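Local coordinates for Low molecular weight protein-tyrosine-phosphatase PtpA (Staphylococcus aureus, PDB 3ROF) that removes phosphate from phosphotyrosine residues of proteins and probably acts as a secreted effector that counteracts host defences during infection, at residues A[15-27]-A[123-136]. Residues are numbered along the deposited sequence; the frame is centred on the assembly and turned at random. Where two conformers were deposited one is given.
Sequences GNICRSPMAEAIM and VPDPYYTNNFEGVY. With PO4 (phosphate ion), chain C.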
# COMPACT_ATOMS: atom_id res chain seq x y z
N GLY A 15 -9.36 0.21 -5.94
CA GLY A 15 -10.53 0.09 -5.10
C GLY A 15 -10.30 0.25 -3.60
O GLY A 15 -11.26 0.43 -2.84
N ASN A 16 -9.04 0.13 -3.18
CA ASN A 16 -8.73 0.04 -1.76
C ASN A 16 -9.56 -1.06 -1.07
O ASN A 16 -9.97 -0.89 0.07
CB ASN A 16 -8.88 1.39 -1.02
CG ASN A 16 -8.25 1.42 0.36
OD1 ASN A 16 -8.78 2.10 1.25
ND2 ASN A 16 -7.11 0.75 0.57
N ILE A 17 -9.73 -2.19 -1.77
CA ILE A 17 -10.33 -3.37 -1.20
C ILE A 17 -9.47 -4.61 -1.33
O ILE A 17 -9.61 -5.50 -0.49
CB ILE A 17 -11.79 -3.60 -1.72
CG1 ILE A 17 -11.86 -3.61 -3.26
CG2 ILE A 17 -12.73 -2.60 -1.12
CD1 ILE A 17 -13.13 -4.20 -3.79
N CYS A 18 -8.61 -4.70 -2.34
CA CYS A 18 -7.84 -5.94 -2.53
C CYS A 18 -6.37 -5.71 -2.23
O CYS A 18 -5.85 -6.19 -1.19
CB CYS A 18 -8.00 -6.51 -3.94
SG CYS A 18 -9.72 -6.94 -4.36
N ARG A 19 -5.67 -5.02 -3.10
CA ARG A 19 -4.20 -4.96 -3.02
C ARG A 19 -3.65 -4.09 -1.91
O ARG A 19 -2.85 -4.54 -1.09
CB ARG A 19 -3.61 -4.51 -4.36
CG ARG A 19 -3.79 -5.53 -5.46
CD ARG A 19 -3.55 -4.99 -6.88
NE ARG A 19 -4.60 -4.06 -7.22
CZ ARG A 19 -4.60 -3.29 -8.29
NH1 ARG A 19 -3.61 -3.39 -9.16
NH2 ARG A 19 -5.59 -2.42 -8.49
N SER A 20 -4.05 -2.82 -1.87
CA SER A 20 -3.45 -1.95 -0.88
C SER A 20 -3.85 -2.31 0.56
O SER A 20 -3.02 -2.15 1.43
CB SER A 20 -3.65 -0.47 -1.20
OG SER A 20 -5.01 -0.05 -1.19
N PRO A 21 -5.07 -2.82 0.84
CA PRO A 21 -5.30 -3.25 2.22
C PRO A 21 -4.41 -4.43 2.58
O PRO A 21 -3.93 -4.54 3.71
CB PRO A 21 -6.80 -3.64 2.23
CG PRO A 21 -7.39 -2.82 1.13
CD PRO A 21 -6.32 -2.84 0.04
N MET A 22 -4.22 -5.36 1.64
CA MET A 22 -3.37 -6.48 1.94
C MET A 22 -1.95 -6.02 2.30
O MET A 22 -1.35 -6.46 3.29
CB MET A 22 -3.31 -7.47 0.76
CG MET A 22 -2.73 -8.77 1.19
SD MET A 22 -2.28 -9.91 -0.14
CE MET A 22 -3.86 -10.20 -0.93
N ALA A 23 -1.41 -5.13 1.47
CA ALA A 23 -0.09 -4.60 1.70
C ALA A 23 -0.00 -3.84 3.04
O ALA A 23 0.96 -3.97 3.77
CB ALA A 23 0.36 -3.72 0.55
N GLU A 24 -1.03 -3.00 3.32
CA GLU A 24 -1.04 -2.24 4.55
C GLU A 24 -0.95 -3.17 5.74
O GLU A 24 -0.18 -2.94 6.67
CB GLU A 24 -2.32 -1.39 4.64
CG GLU A 24 -2.50 -0.74 5.98
CD GLU A 24 -3.81 0.00 6.16
OE1 GLU A 24 -4.62 0.12 5.24
OE2 GLU A 24 -4.03 0.44 7.33
N ALA A 25 -1.80 -4.21 5.76
CA ALA A 25 -1.85 -5.09 6.92
C ALA A 25 -0.53 -5.86 7.09
O ALA A 25 -0.03 -6.02 8.20
CB ALA A 25 -3.01 -6.05 6.77
N ILE A 26 0.02 -6.36 5.98
CA ILE A 26 1.28 -7.10 6.05
C ILE A 26 2.39 -6.17 6.57
O ILE A 26 3.17 -6.53 7.42
CB ILE A 26 1.64 -7.69 4.67
CG1 ILE A 26 0.66 -8.78 4.27
CG2 ILE A 26 3.10 -8.18 4.67
CD1 ILE A 26 0.73 -9.17 2.83
N MET A 27 2.48 -4.97 6.00
CA MET A 27 3.50 -4.00 6.38
C MET A 27 3.40 -3.63 7.86
O MET A 27 4.42 -3.62 8.57
CB MET A 27 3.34 -2.74 5.51
CG MET A 27 4.37 -1.65 5.74
SD MET A 27 5.93 -2.10 4.98
CE MET A 27 6.74 -0.49 5.01
N VAL A 123 1.39 -5.06 -10.06
CA VAL A 123 0.64 -6.07 -9.33
C VAL A 123 -0.74 -6.18 -9.98
O VAL A 123 -1.51 -5.21 -9.95
CB VAL A 123 0.48 -5.69 -7.86
CG1 VAL A 123 -0.36 -6.74 -7.09
CG2 VAL A 123 1.84 -5.46 -7.20
N PRO A 124 -1.06 -7.33 -10.59
CA PRO A 124 -2.38 -7.47 -11.22
C PRO A 124 -3.50 -7.40 -10.22
O PRO A 124 -3.35 -7.78 -9.08
CB PRO A 124 -2.35 -8.86 -11.87
CG PRO A 124 -0.88 -9.18 -11.99
CD PRO A 124 -0.26 -8.55 -10.74
N ASP A 125 -4.64 -6.90 -10.65
CA ASP A 125 -5.76 -6.66 -9.75
C ASP A 125 -6.57 -7.93 -9.51
O ASP A 125 -7.23 -8.45 -10.43
CB ASP A 125 -6.66 -5.58 -10.36
CG ASP A 125 -7.77 -5.11 -9.43
OD1 ASP A 125 -7.92 -5.68 -8.33
OD2 ASP A 125 -8.48 -4.15 -9.83
N PRO A 126 -6.53 -8.48 -8.29
CA PRO A 126 -7.23 -9.73 -8.03
C PRO A 126 -8.73 -9.55 -7.89
O PRO A 126 -9.44 -10.57 -7.83
CB PRO A 126 -6.59 -10.20 -6.73
CG PRO A 126 -6.34 -8.90 -5.98
CD PRO A 126 -5.90 -7.93 -7.06
N TYR A 127 -9.25 -8.34 -7.95
CA TYR A 127 -10.68 -8.14 -8.10
C TYR A 127 -11.17 -8.95 -9.31
O TYR A 127 -12.28 -9.48 -9.31
CB TYR A 127 -10.97 -6.66 -8.33
CG TYR A 127 -12.41 -6.31 -8.52
CD1 TYR A 127 -13.15 -5.92 -7.44
CD2 TYR A 127 -12.99 -6.27 -9.78
CE1 TYR A 127 -14.47 -5.52 -7.57
CE2 TYR A 127 -14.32 -5.87 -9.94
CZ TYR A 127 -15.04 -5.50 -8.82
OH TYR A 127 -16.35 -5.09 -8.96
N TYR A 128 -10.33 -8.99 -10.36
CA TYR A 128 -10.60 -9.77 -11.55
C TYR A 128 -9.98 -11.14 -11.46
O TYR A 128 -10.64 -12.15 -11.70
CB TYR A 128 -10.10 -9.02 -12.79
CG TYR A 128 -10.77 -7.68 -13.00
CD1 TYR A 128 -12.09 -7.61 -13.36
CD2 TYR A 128 -10.11 -6.49 -12.74
CE1 TYR A 128 -12.75 -6.44 -13.52
CE2 TYR A 128 -10.78 -5.25 -12.90
CZ TYR A 128 -12.11 -5.25 -13.29
OH TYR A 128 -12.83 -4.09 -13.46
N THR A 129 -8.68 -11.23 -11.18
CA THR A 129 -7.99 -12.50 -11.35
C THR A 129 -8.33 -13.51 -10.26
O THR A 129 -8.09 -14.71 -10.45
CB THR A 129 -6.46 -12.34 -11.30
OG1 THR A 129 -6.09 -11.95 -9.97
CG2 THR A 129 -5.95 -11.29 -12.28
N ASN A 130 -8.78 -13.04 -9.10
CA ASN A 130 -8.95 -13.86 -7.91
C ASN A 130 -7.63 -14.43 -7.39
O ASN A 130 -7.65 -15.29 -6.51
CB ASN A 130 -9.98 -14.99 -8.07
CG ASN A 130 -10.71 -15.27 -6.78
OD1 ASN A 130 -11.11 -14.35 -6.06
ND2 ASN A 130 -10.91 -16.55 -6.48
N ASN A 131 -6.49 -13.93 -7.87
CA ASN A 131 -5.20 -14.48 -7.48
C ASN A 131 -4.65 -13.75 -6.24
O ASN A 131 -3.60 -13.08 -6.29
CB ASN A 131 -4.22 -14.43 -8.64
CG ASN A 131 -2.95 -15.16 -8.33
OD1 ASN A 131 -2.86 -15.88 -7.35
ND2 ASN A 131 -1.94 -14.96 -9.17
N PHE A 132 -5.33 -13.90 -5.12
CA PHE A 132 -4.91 -13.22 -3.91
C PHE A 132 -3.60 -13.77 -3.39
O PHE A 132 -2.80 -13.01 -2.82
CB PHE A 132 -6.04 -13.29 -2.87
CG PHE A 132 -7.19 -12.42 -3.24
CD1 PHE A 132 -7.24 -11.10 -2.82
CD2 PHE A 132 -8.22 -12.89 -4.05
CE1 PHE A 132 -8.29 -10.28 -3.19
CE2 PHE A 132 -9.29 -12.05 -4.41
CZ PHE A 132 -9.30 -10.73 -4.00
N GLU A 133 -3.35 -15.07 -3.59
CA GLU A 133 -2.07 -15.64 -3.18
C GLU A 133 -0.90 -15.02 -3.92
O GLU A 133 0.16 -14.76 -3.35
CB GLU A 133 -2.08 -17.16 -3.32
CG GLU A 133 -0.84 -17.77 -2.72
CD GLU A 133 -0.87 -19.28 -2.75
OE1 GLU A 133 -2.00 -19.83 -2.77
OE2 GLU A 133 0.22 -19.91 -2.75
N GLY A 134 -1.09 -14.77 -5.21
CA GLY A 134 -0.04 -14.14 -5.99
C GLY A 134 0.27 -12.75 -5.51
O GLY A 134 1.42 -12.32 -5.47
N VAL A 135 -0.76 -12.00 -5.12
CA VAL A 135 -0.57 -10.66 -4.57
C VAL A 135 0.20 -10.73 -3.26
O VAL A 135 1.14 -9.96 -3.02
CB VAL A 135 -1.92 -9.93 -4.43
CG1 VAL A 135 -1.72 -8.62 -3.68
CG2 VAL A 135 -2.57 -9.72 -5.80
N TYR A 136 -0.21 -11.65 -2.40
CA TYR A 136 0.49 -11.88 -1.13
C TYR A 136 1.97 -12.14 -1.39
O TYR A 136 2.83 -11.53 -0.75
CB TYR A 136 -0.17 -13.06 -0.42
CG TYR A 136 0.48 -13.47 0.87
CD1 TYR A 136 0.21 -12.81 2.06
CD2 TYR A 136 1.37 -14.52 0.90
CE1 TYR A 136 0.82 -13.20 3.25
CE2 TYR A 136 1.99 -14.92 2.06
CZ TYR A 136 1.70 -14.27 3.23
OH TYR A 136 2.32 -14.70 4.40
P PO4 C . -7.98 -3.24 -5.73
O1 PO4 C . -6.70 -3.97 -5.43
O2 PO4 C . -7.78 -2.08 -6.68
O3 PO4 C . -8.96 -4.26 -6.37
O4 PO4 C . -8.68 -2.81 -4.46
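Arg-19 passes between the bound phosphate and the loop 123-126. Its CB lies beside phosphate O1. CG rests on Pro-126 CD at 3.6 Å. CD packs against Val-123 CG1, also at 3.6 Å, and near Pro-124 O. The chain bends at chi3 (-69°), which turns the guanidinium back to the anion. NE then donates to phosphate O1 (2.8 Å), and NH2 donates to phosphate O2 (2.9 Å). Both bonds are nearly straight. NH1 points to the other side, to Val-123 O at 2.9 Å, in the guanidinium plane but less straight (143°). Asp-91 forms a salt bridge with the same nitrogen.

Asp-125 lies over one guanidinium face, with its CB above the centre. The carboxylate is stacked nearly parallel to the guanidinium, 9° apart, so the long salt bridge to NH2 is electrostatic only. Asp-125 OD1 is 2.6 Å from phosphate O3 and also caps the helix 126-129 by accepting from Tyr-127 N. OD2 bonds to a polar side chain of the bound peptide.

Cys-18 sets its CB against Pro-126 and its SG at the edge of the Phe-132 ring, 4.9 Å from the ring centroid. Further along helix 19-27, Met-22 reaches helix 132-136. Its SD touches Tyr-136 CB at 3.8 Å, and its CE meets Val-135 and the edge of Phe-132. Ile-26 CD1 ends the apolar seam against Tyr-136 CD1.

The segment 15-19 completes the CX5R phosphate-binding loop begun by Cys-13, the probable nucleophile. Backbone N-H groups of Gly-15, Ile-17, Cys-18 and Arg-19, with the Arg-19 side chain, hold the anion, probably as they would the phosphate of a substrate. Asp-125, the probable proton donor, faces the same anion, consistent with phosphotyrosine hydrolysis here.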